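Local coordinates for protein aminoglycoside-O-phosphotransferase VIII (Streptomyces rimosus, PDB 4H05) that probably transfers a phosphate group from ATP to the 3'-hydroxyl of aminoglycoside antibiotics, the reaction that gives its host resistance to them, at residues Ala115-Ala120 against Ala244-Glu249; Ser122-Asp127 against Asp183-His188; Arg98-Arg103 against Val196-Arg201; Asp218-Leu223 against Gly256-Glu261; Glu93-Arg98 against Glu204-Ile209. All blocks are in the same frame, centred on the assembly; numbering follows the deposited sequence. Where two conformers were deposited one is given.

Contact 1: residues Ala115-Ala120 against Ala244-Glu249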
# COMPACT_ATOMS: atom_id res chain seq x y z
N ALA A 115 -5.06 -10.37 12.27
CA ALA A 115 -6.01 -9.95 11.22
C ALA A 115 -5.20 -9.55 9.98
O ALA A 115 -5.55 -9.90 8.85
CB ALA A 115 -6.92 -8.81 11.71
N LEU A 116 -4.05 -8.91 10.21
CA LEU A 116 -3.18 -8.53 9.09
C LEU A 116 -2.76 -9.77 8.31
O LEU A 116 -2.96 -9.85 7.09
CB LEU A 116 -1.99 -7.72 9.52
CG LEU A 116 -2.26 -6.24 9.80
CD1 LEU A 116 -1.00 -5.64 10.38
CD2 LEU A 116 -2.62 -5.39 8.58
N ALA A 117 -2.28 -10.77 9.01
CA ALA A 117 -1.93 -12.04 8.40
C ALA A 117 -3.11 -12.67 7.64
O ALA A 117 -2.92 -13.25 6.56
CB ALA A 117 -1.42 -12.99 9.49
N GLY A 118 -4.31 -12.58 8.21
CA GLY A 118 -5.50 -13.15 7.59
C GLY A 118 -5.85 -12.48 6.28
O GLY A 118 -6.34 -13.07 5.34
N LEU A 119 -5.58 -11.19 6.24
CA LEU A 119 -5.87 -10.41 5.05
C LEU A 119 -4.83 -10.76 3.99
O LEU A 119 -5.17 -10.95 2.82
CB LEU A 119 -5.84 -8.91 5.40
CG LEU A 119 -5.93 -8.05 4.14
CD1 LEU A 119 -7.32 -8.22 3.54
CD2 LEU A 119 -5.62 -6.61 4.44
N ALA A 120 -3.57 -10.86 4.42
CA ALA A 120 -2.44 -11.36 3.57
C ALA A 120 -2.76 -12.73 2.92
O ALA A 120 -2.60 -12.92 1.73
CB ALA A 120 -1.13 -11.37 4.37
N ALA A 244 5.90 -12.65 15.25
CA ALA A 244 5.59 -14.09 15.47
C ALA A 244 4.08 -14.42 15.32
O ALA A 244 3.73 -15.43 14.70
CB ALA A 244 6.08 -14.53 16.85
N ALA A 245 3.19 -13.60 15.87
CA ALA A 245 1.75 -13.90 15.70
C ALA A 245 1.33 -13.75 14.22
O ALA A 245 0.67 -14.61 13.64
CB ALA A 245 0.89 -13.04 16.62
N PHE A 246 1.76 -12.69 13.56
CA PHE A 246 1.53 -12.63 12.11
C PHE A 246 2.09 -13.86 11.41
O PHE A 246 1.41 -14.48 10.60
CB PHE A 246 2.18 -11.41 11.53
CG PHE A 246 1.97 -11.28 10.06
CD1 PHE A 246 2.80 -11.93 9.18
CD2 PHE A 246 0.94 -10.51 9.57
CE1 PHE A 246 2.62 -11.81 7.83
CE2 PHE A 246 0.76 -10.37 8.20
CZ PHE A 246 1.59 -11.04 7.33
N LEU A 247 3.28 -14.31 11.79
CA LEU A 247 3.87 -15.45 11.06
C LEU A 247 3.21 -16.78 11.37
O LEU A 247 3.05 -17.61 10.47
CB LEU A 247 5.37 -15.57 11.28
CG LEU A 247 6.35 -14.76 10.40
CD1 LEU A 247 7.75 -15.32 10.66
CD2 LEU A 247 6.00 -14.87 8.94
N ARG A 248 2.78 -17.00 12.60
CA ARG A 248 1.98 -18.23 12.95
C ARG A 248 0.68 -18.29 12.17
O ARG A 248 0.39 -19.29 11.57
CB ARG A 248 1.66 -18.21 14.46
CG ARG A 248 0.84 -19.41 15.04
CD ARG A 248 0.78 -19.31 16.59
NE ARG A 248 2.06 -18.76 17.07
CZ ARG A 248 2.25 -17.57 17.67
NH1 ARG A 248 1.24 -16.77 18.00
NH2 ARG A 248 3.49 -17.22 18.00
N GLU A 249 -0.09 -17.19 12.18
CA GLU A 249 -1.32 -17.10 11.39
C GLU A 249 -1.08 -17.21 9.88
O GLU A 249 -1.72 -18.00 9.19
CB GLU A 249 -2.10 -15.81 11.72
CG GLU A 249 -3.35 -15.52 10.86
CD GLU A 249 -4.41 -16.62 10.93
OE1 GLU A 249 -4.38 -17.30 11.99
OE2 GLU A 249 -5.22 -16.80 9.92

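Contact 2: residues Ser122-Asp127 against Asp183-His188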
# COMPACT_ATOMS: atom_id res chain seq x y z
N SER A 122 -5.79 -14.06 2.42
CA SER A 122 -6.91 -14.03 1.58
C SER A 122 -6.51 -13.42 0.24
O SER A 122 -6.98 -13.81 -0.82
CB SER A 122 -8.01 -13.16 2.25
OG SER A 122 -8.45 -13.71 3.48
N LEU A 123 -5.67 -12.42 0.28
CA LEU A 123 -5.10 -11.82 -0.93
C LEU A 123 -4.29 -12.94 -1.63
O LEU A 123 -4.48 -13.26 -2.82
CB LEU A 123 -4.20 -10.68 -0.50
CG LEU A 123 -4.07 -9.28 -1.05
CD1 LEU A 123 -5.38 -8.70 -1.61
CD2 LEU A 123 -3.41 -8.42 0.05
N HIS A 124 -3.41 -13.60 -0.88
CA HIS A 124 -2.55 -14.61 -1.52
C HIS A 124 -3.24 -15.87 -1.86
O HIS A 124 -2.62 -16.68 -2.45
CB HIS A 124 -1.24 -14.86 -0.78
CG HIS A 124 -0.47 -13.60 -0.47
ND1 HIS A 124 0.47 -13.54 0.48
CD2 HIS A 124 -0.60 -12.33 -0.96
CE1 HIS A 124 0.95 -12.28 0.57
NE2 HIS A 124 0.30 -11.54 -0.31
N ALA A 125 -4.54 -16.02 -1.53
CA ALA A 125 -5.33 -17.21 -1.92
C ALA A 125 -5.94 -17.03 -3.24
O ALA A 125 -6.44 -17.97 -3.77
CB ALA A 125 -6.44 -17.50 -0.94
N LEU A 126 -6.01 -15.79 -3.74
CA LEU A 126 -6.53 -15.59 -5.08
C LEU A 126 -5.65 -16.36 -6.07
O LEU A 126 -4.49 -16.51 -5.86
CB LEU A 126 -6.51 -14.10 -5.45
CG LEU A 126 -7.59 -13.35 -4.76
CD1 LEU A 126 -7.34 -11.85 -4.73
CD2 LEU A 126 -8.89 -13.72 -5.45
N ASP A 127 -6.21 -16.82 -7.16
CA ASP A 127 -5.42 -17.46 -8.18
C ASP A 127 -4.84 -16.30 -9.04
O ASP A 127 -5.56 -15.59 -9.70
CB ASP A 127 -6.35 -18.42 -8.96
CG ASP A 127 -5.66 -19.08 -10.17
OD1 ASP A 127 -6.30 -19.94 -10.80
OD2 ASP A 127 -4.50 -18.75 -10.51
N ASP A 183 7.70 -16.64 -6.23
CA ASP A 183 6.60 -17.48 -5.82
C ASP A 183 5.28 -16.62 -5.94
O ASP A 183 4.89 -15.90 -5.03
CB ASP A 183 6.93 -17.93 -4.42
CG ASP A 183 5.78 -18.64 -3.75
OD1 ASP A 183 4.90 -19.08 -4.47
OD2 ASP A 183 5.78 -18.76 -2.53
N LEU A 184 4.61 -16.65 -7.07
CA LEU A 184 3.61 -15.65 -7.37
C LEU A 184 2.36 -15.80 -6.54
O LEU A 184 1.87 -16.90 -6.35
CB LEU A 184 3.20 -15.71 -8.84
CG LEU A 184 4.21 -15.27 -9.89
CD1 LEU A 184 3.76 -15.58 -11.32
CD2 LEU A 184 4.65 -13.84 -9.72
N ALA A 185 1.82 -14.67 -6.12
CA ALA A 185 0.47 -14.55 -5.59
C ALA A 185 -0.05 -13.14 -5.96
O ALA A 185 0.70 -12.26 -6.39
CB ALA A 185 0.48 -14.70 -4.07
N VAL A 186 -1.33 -12.91 -5.79
CA VAL A 186 -1.86 -11.55 -5.91
C VAL A 186 -1.52 -10.78 -4.70
O VAL A 186 -2.07 -11.09 -3.58
CB VAL A 186 -3.38 -11.54 -6.11
CG1 VAL A 186 -3.93 -10.06 -6.16
CG2 VAL A 186 -3.73 -12.37 -7.36
N CYS A 187 -0.62 -9.79 -4.91
CA CYS A 187 -0.07 -8.91 -3.86
C CYS A 187 -0.68 -7.50 -3.84
O CYS A 187 -1.16 -7.01 -4.88
CB CYS A 187 1.45 -8.85 -3.97
SG CYS A 187 2.28 -10.45 -3.60
N HIS A 188 -0.78 -6.91 -2.64
CA HIS A 188 -1.09 -5.52 -2.51
C HIS A 188 0.07 -4.65 -2.97
O HIS A 188 -0.09 -3.72 -3.72
CB HIS A 188 -1.33 -5.28 -1.07
CG HIS A 188 -1.72 -3.85 -0.75
ND1 HIS A 188 -0.81 -2.88 -0.46
CD2 HIS A 188 -2.94 -3.27 -0.66
CE1 HIS A 188 -1.42 -1.79 -0.21
NE2 HIS A 188 -2.74 -2.00 -0.33
O HOH W 1 -2.61 -14.97 -4.71

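Contact 3: residues Arg98-Arg103 against Val196-Arg201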
# COMPACT_ATOMS: atom_id res chain seq x y z
N ARG A 98 -10.41 1.81 12.23
CA ARG A 98 -9.16 2.40 12.65
C ARG A 98 -8.00 1.70 11.90
O ARG A 98 -8.01 0.47 11.75
CB ARG A 98 -9.00 2.24 14.15
CG ARG A 98 -7.64 2.68 14.68
CD ARG A 98 -7.53 2.29 16.15
NE ARG A 98 -8.66 2.73 16.95
CZ ARG A 98 -9.19 2.04 17.97
NH1 ARG A 98 -8.72 0.85 18.31
NH2 ARG A 98 -10.21 2.55 18.67
N PRO A 99 -7.04 2.47 11.42
CA PRO A 99 -5.94 1.81 10.73
C PRO A 99 -5.01 1.03 11.66
O PRO A 99 -4.87 1.38 12.82
CB PRO A 99 -5.23 2.94 10.02
CG PRO A 99 -5.70 4.23 10.63
CD PRO A 99 -6.95 3.94 11.42
N ALA A 100 -4.42 -0.05 11.15
CA ALA A 100 -3.47 -0.88 11.88
C ALA A 100 -2.22 -0.10 12.42
O ALA A 100 -1.54 -0.56 13.33
CB ALA A 100 -3.04 -2.07 11.01
N SER A 101 -1.90 0.96 11.68
CA SER A 101 -1.16 2.18 11.99
C SER A 101 -1.43 2.94 13.32
O SER A 101 -0.55 3.62 13.85
CB SER A 101 -1.69 3.15 10.92
OG SER A 101 -0.66 3.91 10.39
N ALA A 102 -2.67 2.98 13.77
CA ALA A 102 -2.99 3.76 14.97
C ALA A 102 -2.38 3.03 16.16
O ALA A 102 -1.92 1.89 16.02
CB ALA A 102 -4.49 3.92 15.15
N ARG A 103 -2.33 3.71 17.31
CA ARG A 103 -1.92 3.07 18.55
C ARG A 103 -3.15 2.30 19.07
O ARG A 103 -4.13 2.89 19.48
CB ARG A 103 -1.42 4.11 19.58
CG ARG A 103 -0.89 3.50 20.90
CD ARG A 103 -0.29 4.49 21.94
NE ARG A 103 -1.02 5.75 22.14
CZ ARG A 103 -2.28 5.85 22.59
NH1 ARG A 103 -3.01 4.78 22.86
NH2 ARG A 103 -2.83 7.06 22.74
N VAL A 196 -4.31 -0.66 5.95
CA VAL A 196 -5.31 -1.64 6.42
C VAL A 196 -6.08 -1.04 7.60
O VAL A 196 -5.51 -0.56 8.60
CB VAL A 196 -4.67 -2.94 6.87
CG1 VAL A 196 -5.72 -3.98 7.21
CG2 VAL A 196 -3.74 -3.48 5.80
N LEU A 197 -7.38 -1.02 7.43
CA LEU A 197 -8.23 -0.46 8.44
C LEU A 197 -9.04 -1.62 9.01
O LEU A 197 -9.28 -2.63 8.35
CB LEU A 197 -9.14 0.59 7.84
CG LEU A 197 -8.55 2.01 7.67
CD1 LEU A 197 -8.33 2.21 6.22
CD2 LEU A 197 -9.41 3.16 8.13
N LEU A 198 -9.42 -1.47 10.26
CA LEU A 198 -10.11 -2.51 10.91
C LEU A 198 -11.15 -2.04 11.95
O LEU A 198 -11.15 -0.90 12.46
CB LEU A 198 -9.11 -3.50 11.54
CG LEU A 198 -7.62 -3.68 11.57
CD1 LEU A 198 -7.26 -5.14 11.30
CD2 LEU A 198 -6.77 -2.65 10.83
N ASP A 199 -12.07 -2.92 12.26
CA ASP A 199 -13.17 -2.52 13.15
C ASP A 199 -12.55 -2.34 14.56
O ASP A 199 -11.81 -3.22 15.00
CB ASP A 199 -14.23 -3.63 13.10
CG ASP A 199 -15.35 -3.41 14.10
OD1 ASP A 199 -16.43 -3.05 13.67
OD2 ASP A 199 -15.12 -3.56 15.29
N PRO A 200 -12.79 -1.23 15.26
CA PRO A 200 -12.12 -1.07 16.58
C PRO A 200 -12.57 -2.07 17.65
O PRO A 200 -11.82 -2.35 18.60
CB PRO A 200 -12.42 0.38 17.02
CG PRO A 200 -13.12 1.03 15.86
CD PRO A 200 -13.39 0.03 14.76
N ARG A 201 -13.71 -2.71 17.45
CA ARG A 201 -14.20 -3.69 18.39
C ARG A 201 -13.75 -5.07 18.06
O ARG A 201 -13.32 -5.77 18.94
CB ARG A 201 -15.71 -3.62 18.42
CG ARG A 201 -16.39 -4.37 19.54
CD ARG A 201 -17.89 -4.48 19.23
NE ARG A 201 -18.20 -5.86 19.41
CZ ARG A 201 -18.82 -6.68 18.56
NH1 ARG A 201 -19.38 -6.26 17.44
NH2 ARG A 201 -18.96 -7.96 18.92

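Contact 4: residues Asp218-Leu223 against Gly256-Glu261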
# COMPACT_ATOMS: atom_id res chain seq x y z
N ASP A 218 5.91 -11.90 -6.05
CA ASP A 218 6.23 -12.85 -4.99
C ASP A 218 5.48 -12.45 -3.80
O ASP A 218 5.62 -11.31 -3.37
CB ASP A 218 7.72 -12.75 -4.64
CG ASP A 218 8.22 -13.98 -3.91
OD1 ASP A 218 7.79 -14.15 -2.77
OD2 ASP A 218 9.05 -14.74 -4.49
N ARG A 219 4.77 -13.37 -3.19
CA ARG A 219 4.20 -13.10 -1.88
C ARG A 219 5.14 -12.42 -0.92
O ARG A 219 4.66 -11.65 -0.05
CB ARG A 219 3.68 -14.39 -1.22
CG ARG A 219 4.80 -15.35 -0.76
CD ARG A 219 4.32 -16.70 -0.32
NE ARG A 219 3.73 -17.43 -1.41
CZ ARG A 219 2.45 -17.80 -1.50
NH1 ARG A 219 1.55 -17.51 -0.57
NH2 ARG A 219 2.08 -18.47 -2.56
N HIS A 220 6.45 -12.66 -0.99
CA HIS A 220 7.38 -11.95 -0.07
C HIS A 220 7.35 -10.46 -0.29
O HIS A 220 7.74 -9.64 0.58
CB HIS A 220 8.81 -12.54 -0.14
CG HIS A 220 8.89 -13.96 0.36
ND1 HIS A 220 9.33 -14.26 1.62
CD2 HIS A 220 8.50 -15.14 -0.19
CE1 HIS A 220 9.21 -15.58 1.83
NE2 HIS A 220 8.76 -16.12 0.71
N SER A 221 6.83 -10.00 -1.42
CA SER A 221 6.70 -8.52 -1.55
C SER A 221 5.75 -7.94 -0.52
O SER A 221 5.80 -6.73 -0.25
CB SER A 221 6.17 -8.15 -2.96
OG SER A 221 4.97 -8.87 -3.19
N ASP A 222 4.77 -8.74 -0.08
CA ASP A 222 3.82 -8.29 0.95
C ASP A 222 4.35 -8.58 2.35
O ASP A 222 4.29 -7.71 3.28
CB ASP A 222 2.44 -8.92 0.76
CG ASP A 222 1.58 -8.22 -0.30
OD1 ASP A 222 1.90 -7.12 -0.75
OD2 ASP A 222 0.61 -8.85 -0.71
N LEU A 223 4.90 -9.79 2.51
CA LEU A 223 5.48 -10.19 3.80
C LEU A 223 6.57 -9.25 4.29
O LEU A 223 6.66 -8.98 5.49
CB LEU A 223 6.01 -11.61 3.69
CG LEU A 223 4.92 -12.69 3.52
CD1 LEU A 223 5.46 -14.08 3.21
CD2 LEU A 223 4.03 -12.67 4.75
N GLY A 256 4.91 -23.31 3.21
CA GLY A 256 6.25 -22.72 3.14
C GLY A 256 6.48 -21.97 4.47
O GLY A 256 5.51 -21.76 5.21
N ALA A 257 7.69 -21.53 4.83
CA ALA A 257 8.92 -21.50 4.04
C ALA A 257 9.33 -20.05 3.88
O ALA A 257 9.82 -19.67 2.83
CB ALA A 257 8.75 -22.17 2.68
N VAL A 258 9.17 -19.23 4.91
CA VAL A 258 9.39 -17.80 4.73
C VAL A 258 10.86 -17.50 4.63
O VAL A 258 11.57 -17.78 5.55
CB VAL A 258 8.76 -16.95 5.83
CG1 VAL A 258 8.91 -15.47 5.47
CG2 VAL A 258 7.28 -17.30 6.05
N SER A 259 11.34 -16.97 3.48
CA SER A 259 12.80 -16.70 3.25
C SER A 259 13.31 -15.32 3.70
O SER A 259 12.85 -14.28 3.20
CB SER A 259 13.16 -16.87 1.77
OG SER A 259 14.18 -15.92 1.40
N GLU A 260 14.29 -15.28 4.59
CA GLU A 260 14.76 -14.02 5.08
C GLU A 260 15.50 -13.25 3.92
O GLU A 260 15.48 -12.03 3.89
CB GLU A 260 15.69 -14.33 6.30
CG GLU A 260 15.36 -13.63 7.63
CD GLU A 260 14.20 -14.20 8.39
OE1 GLU A 260 14.04 -15.45 8.45
OE2 GLU A 260 13.44 -13.40 8.99
N GLU A 261 16.06 -13.97 2.95
CA GLU A 261 16.73 -13.34 1.82
C GLU A 261 15.72 -12.59 0.90
O GLU A 261 15.98 -11.44 0.47
CB GLU A 261 17.53 -14.35 0.99
CG GLU A 261 18.66 -15.13 1.75
CD GLU A 261 18.22 -16.45 2.49
OE1 GLU A 261 19.16 -17.16 2.92
OE2 GLU A 261 17.00 -16.79 2.68

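Contact 5: residues Glu93-Arg98 against Glu204-Ile209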
# COMPACT_ATOMS: atom_id res chain seq x y z
N GLU A 93 -15.80 5.70 -1.36
CA GLU A 93 -16.45 5.69 -0.06
C GLU A 93 -15.39 5.51 0.97
O GLU A 93 -14.44 4.81 0.71
CB GLU A 93 -17.46 4.54 0.00
CG GLU A 93 -18.57 4.82 -1.00
CD GLU A 93 -19.73 3.84 -0.94
OE1 GLU A 93 -19.59 2.82 -0.26
OE2 GLU A 93 -20.75 4.11 -1.61
N ALA A 94 -15.50 6.19 2.12
CA ALA A 94 -14.51 6.09 3.15
C ALA A 94 -14.62 4.67 3.69
O ALA A 94 -15.69 4.09 3.55
CB ALA A 94 -14.79 7.12 4.24
N VAL A 95 -13.52 4.12 4.22
CA VAL A 95 -13.52 2.78 4.89
C VAL A 95 -13.68 3.00 6.40
O VAL A 95 -12.91 3.74 6.95
CB VAL A 95 -12.17 1.99 4.64
CG1 VAL A 95 -12.20 0.61 5.30
CG2 VAL A 95 -11.92 1.84 3.16
N PRO A 96 -14.66 2.37 7.06
CA PRO A 96 -14.78 2.72 8.46
C PRO A 96 -13.65 2.10 9.25
O PRO A 96 -12.86 1.39 8.69
CB PRO A 96 -16.13 2.10 8.89
CG PRO A 96 -16.37 1.02 7.86
CD PRO A 96 -15.77 1.54 6.58
N GLY A 97 -13.53 2.47 10.51
CA GLY A 97 -12.68 1.82 11.44
C GLY A 97 -11.37 2.53 11.64
O GLY A 97 -11.24 3.71 11.33
N ARG A 98 -10.41 1.81 12.23
CA ARG A 98 -9.16 2.40 12.65
C ARG A 98 -8.00 1.70 11.90
O ARG A 98 -8.01 0.47 11.75
CB ARG A 98 -9.00 2.24 14.15
CG ARG A 98 -7.64 2.68 14.68
CD ARG A 98 -7.53 2.29 16.15
NE ARG A 98 -8.66 2.73 16.95
CZ ARG A 98 -9.19 2.04 17.97
NH1 ARG A 98 -8.72 0.85 18.31
NH2 ARG A 98 -10.21 2.55 18.67
N GLU A 204 -11.90 -7.04 12.89
CA GLU A 204 -12.11 -7.53 11.56
C GLU A 204 -11.48 -6.47 10.67
O GLU A 204 -11.60 -5.29 10.95
CB GLU A 204 -13.56 -7.65 11.20
CG GLU A 204 -13.87 -8.27 9.83
CD GLU A 204 -15.35 -8.63 9.71
OE1 GLU A 204 -16.13 -8.46 10.66
OE2 GLU A 204 -15.77 -9.11 8.68
N VAL A 205 -10.84 -6.90 9.59
CA VAL A 205 -10.43 -5.97 8.59
C VAL A 205 -11.65 -5.37 7.88
O VAL A 205 -12.46 -6.11 7.40
CB VAL A 205 -9.61 -6.69 7.54
CG1 VAL A 205 -9.40 -5.75 6.33
CG2 VAL A 205 -8.30 -7.17 8.17
N THR A 206 -11.76 -4.05 7.80
CA THR A 206 -12.89 -3.42 7.15
C THR A 206 -12.53 -2.94 5.76
O THR A 206 -13.42 -2.78 4.98
CB THR A 206 -13.41 -2.23 7.94
OG1 THR A 206 -12.30 -1.44 8.34
CG2 THR A 206 -14.23 -2.71 9.22
N GLY A 207 -11.26 -2.70 5.43
CA GLY A 207 -10.96 -2.19 4.09
C GLY A 207 -9.46 -2.16 3.84
O GLY A 207 -8.67 -1.94 4.75
N LEU A 208 -9.04 -2.38 2.61
CA LEU A 208 -7.66 -2.10 2.24
C LEU A 208 -7.64 -0.90 1.41
O LEU A 208 -8.46 -0.83 0.44
CB LEU A 208 -7.13 -3.09 1.31
CG LEU A 208 -6.88 -4.44 1.68
CD1 LEU A 208 -5.96 -5.05 0.59
CD2 LEU A 208 -6.21 -4.21 3.01
N ILE A 209 -6.66 -0.04 1.66
CA ILE A 209 -6.50 1.19 0.83
C ILE A 209 -5.16 1.24 0.13
O ILE A 209 -4.30 0.37 0.36
CB ILE A 209 -6.82 2.49 1.62
CG1 ILE A 209 -5.93 2.70 2.81
CG2 ILE A 209 -8.27 2.47 2.16
CD1 ILE A 209 -6.04 4.14 3.45

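Contact 1: residues Ala115-Ala120 against Ala244-Glu249
Ala117 sets its methyl over one face of the Phe246 ring, and this is the tight heart of the contact. Its CB lies 3.8 Å from the ring centroid, 25° off the normal, a CH-pi contact displaced toward the CD2 rim. The ring also comes close to the backbone of helix 109-124, Phe246 CE2 lying 3.2 Å from Ala117 N. With CG anti to the backbone N (chi1 -179°), the ring reaches across the gap instead of lying along its own helix. Leu116 CB and Ala120 CB border it more loosely, the latter 4.0 Å from Phe246 CZ. Small residues allow the close approach: the helix axes come within 8.2 Å and cross at -36°, running roughly the same way. Leu223, Val226, Leu227 and Leu230 of helix 220-230 also touch the ring, so it lies between helices 109-124 and 220-230.

The other margin is less buried and partly open to solvent. There Glu249 lays its aliphatic part on the first helix, CG standing 3.5 Å from Ala117 CB, while the bend at chi2 turns the carboxylate aside. Its two oxygens form salt bridges with different arginines, OE2 with Arg121 and OE1 with Arg252. No hydrogen bond joins the two segments directly; the contact is apolar in its buried part, and the charge at its margin is probably balanced by the flanking arginines.

Contact 2: residues Ser122-Asp127 against Asp183-His188
His124 points the CD2 side of its imidazole at strand 184-187, and Val186 O lies at the ring edge, in plane, 3.3 Å from His124 CD2. CG lies anti to the carbonyl carbon (chi1 -51°), which brings the ring beside the strand. Ala185 CB meets the base of the same side chain, 3.7 Å from His124 CB, while Cys187 SG approaches the ring obliquely, 4.6 Å from its centroid. Both ring nitrogens are held from outside, ND1 by Tyr250 and NE2 by Asp222, which should fix the rotation of the ring. Leu126 crosses Val186 at a slant, its CB 3.8 Å from Val186 CG2. Leu123 instead sends CD2 toward His188 CB, 3.9 Å away.

No direct hydrogen bond spans the segments; one water links them, accepting from Val186 N at 2.7 Å and donating to Leu126 O (2.7 Å) and Leu123 O (3.2 Å), which ties the strand to the chain at Leu123-Leu126. His188 is hydrogen-bonded through NE2 to Ile209 O and through ND1 to N of Asp190, the predicted proton acceptor. The strand pairs antiparallel with 215-218; helix 220-230 touches Leu123 and Cys187, and Trp67 of helix 54-71 packs on Leu126 and Val186.

Contact 3: residues Arg98-Arg103 against Val196-Arg201
Arg98 spreads its guanidinium over Pro200, so that the proline's CB sits 3.4 Å above the plane, displaced toward the rim and nearest NH2, at 3.5 Å. The two side chains cross at a slant. CG stands anti to the backbone N (chi1 173°) and the chain stays extended until it bends at chi3, which lays the flat group against the proline. Trp104 makes a cation-pi contact with the same arginine, which is partly exposed.

Beneath it the backbones form a short antiparallel ladder. Arg98 N donates to Leu198 O at 2.8 Å, an almost straight bond in the carbonyl plane. The return bond, Leu198 N to Arg98 O, is also 2.8 Å long but more bent, at 149°, and its donor stands above the carbonyl plane. Ala100 N closes the series on Val196 O, nearly along the C=O axis. Between these bonds lies the non-hydrogen-bonded pair Pro99 and Leu197, with CA atoms only 4.0 Å apart; Pro99 CA also makes a CA-H...O contact of 3.2 Å with Val196 O. The side chains of Pro99 and Leu197 lie side by side, pointing the same way. On the other face Leu198 CD2 packs 3.8 Å from Ala100 CB, toward Ala115 and Leu116 of helix 109-124.

Past the strand, Asp199 OD2 accepts from Arg201 N in an Asx turn. The ladder makes 98-99 an edge strand of a small three-stranded antiparallel sheet with 196-198 and 205-208, and strand 196-198 directly follows Asn195, a predicted magnesium ligand, as in the catalytic loop region of kinase-like phosphotransferases.

Contact 4: residues Asp218-Leu223 against Gly256-Glu261
The backbones stay well apart, His220 and Val258 coming closest with CA atoms 7.8 Å from each other, where helix 220-230 near its N-terminal end faces the loop that leads into helix 260-270. Side chains bridge this gap, chiefly the imidazole of His220. Its CG lies anti to the carbonyl carbon (chi1 -65°), which directs the ring outward to Val258 and Ser259. Val258 crosses it at a slant and brings CG1 toward the ring obliquely, while the CA of the same valine lies at the ring edge, in plane. Leu223 sets CD1 over one face of the imidazole, 4.2 Å above the plane, and reaches Val258 CG1 more distantly, at 4.4 Å. Lys262, Leu263 and Tyr266 of helix 260-270 also touch His220, so the helix that follows the loop packs on the ring as well.

Asp218 O receives Ser221 N and Ser221 OG from opposite faces of its plane. The Asp218 carboxylate appears to cap His220 N, though the position of OD1 is less certain, and reaches across to Lys262 in a salt bridge through OD2. Across the gap, Ser259 takes the N-cap position of helix 260-270; its OG caps Lys262 N and donates to Glu261 OE2 at 3.2 Å, on the anti lone pair.

No hydrogen bond joins the two segments themselves. Van der Waals packing round a buried ring holds them, and the polar groups mostly bond within their own segments or to Lys262, with the Asp218 to Lys262 pair adding an ionic tie.

Contact 5: residues Glu93-Arg98 against Glu204-Ile209
Val95 and Gly207 make the closest apolar contact, CG1 lying 3.3 Å from Gly207 CA, tighter than ordinary carbon packing. Gly207 has no side chain, and the methyl sits directly against its CA. CG1 stands anti to the backbone N (chi1 -179°), which points it at the strand, where it also comes within 3.6 Å of Thr206 C. The other branch, CG2, turns to Ile209 and meets its CG2 at 3.8 Å. Phe46 of strand 43-50 and Pro76 pack on Val95 as well, so the valine sits between the five-stranded sheet and the small three-stranded one.

Strand 205-208 carries a classic beta bulge, two residues, Thr206 and Gly207, standing against the single Leu197 of strand 196-198. The bulge belongs to the segment that runs on through Ile209 into Asp210, a predicted magnesium ligand.

Polar contact across the segments consists of one hydrogen bond. Thr206 OG1 donates to Pro96 O at 2.9 Å, from above the carbonyl plane, 40° out of it, and not along a lone pair. The hydroxyl sits between the backbone N and the carbonyl carbon (chi1 46°), which lifts it toward the loop. Beside this bond, CG of the exposed Pro96 lies 4.4 Å from Thr206 CB.

How the contacts relate
From the N terminus, the loop after strand 86-93 opens contact 5 and, sharing Arg98, contact 3; helix 109-124 then opens contacts 1 and 2. Contact 2 closes first, at strand 184-187, and lies within the loops of all three others. Contact 3 closes next, at 196-201, inside the loop of contact 5, which ends at 204-209. Contact 4 opens at 218-223, in series after contacts 2, 3 and 5. Contact 1 closes at 244-249, crossing contacts 3, 5 and 4, and contact 4 closes last. Together they tie the five-stranded sheet's exit loop to the three-stranded sheet, and helix 109-124 to both the strands and the helices 220-230 and 240-251.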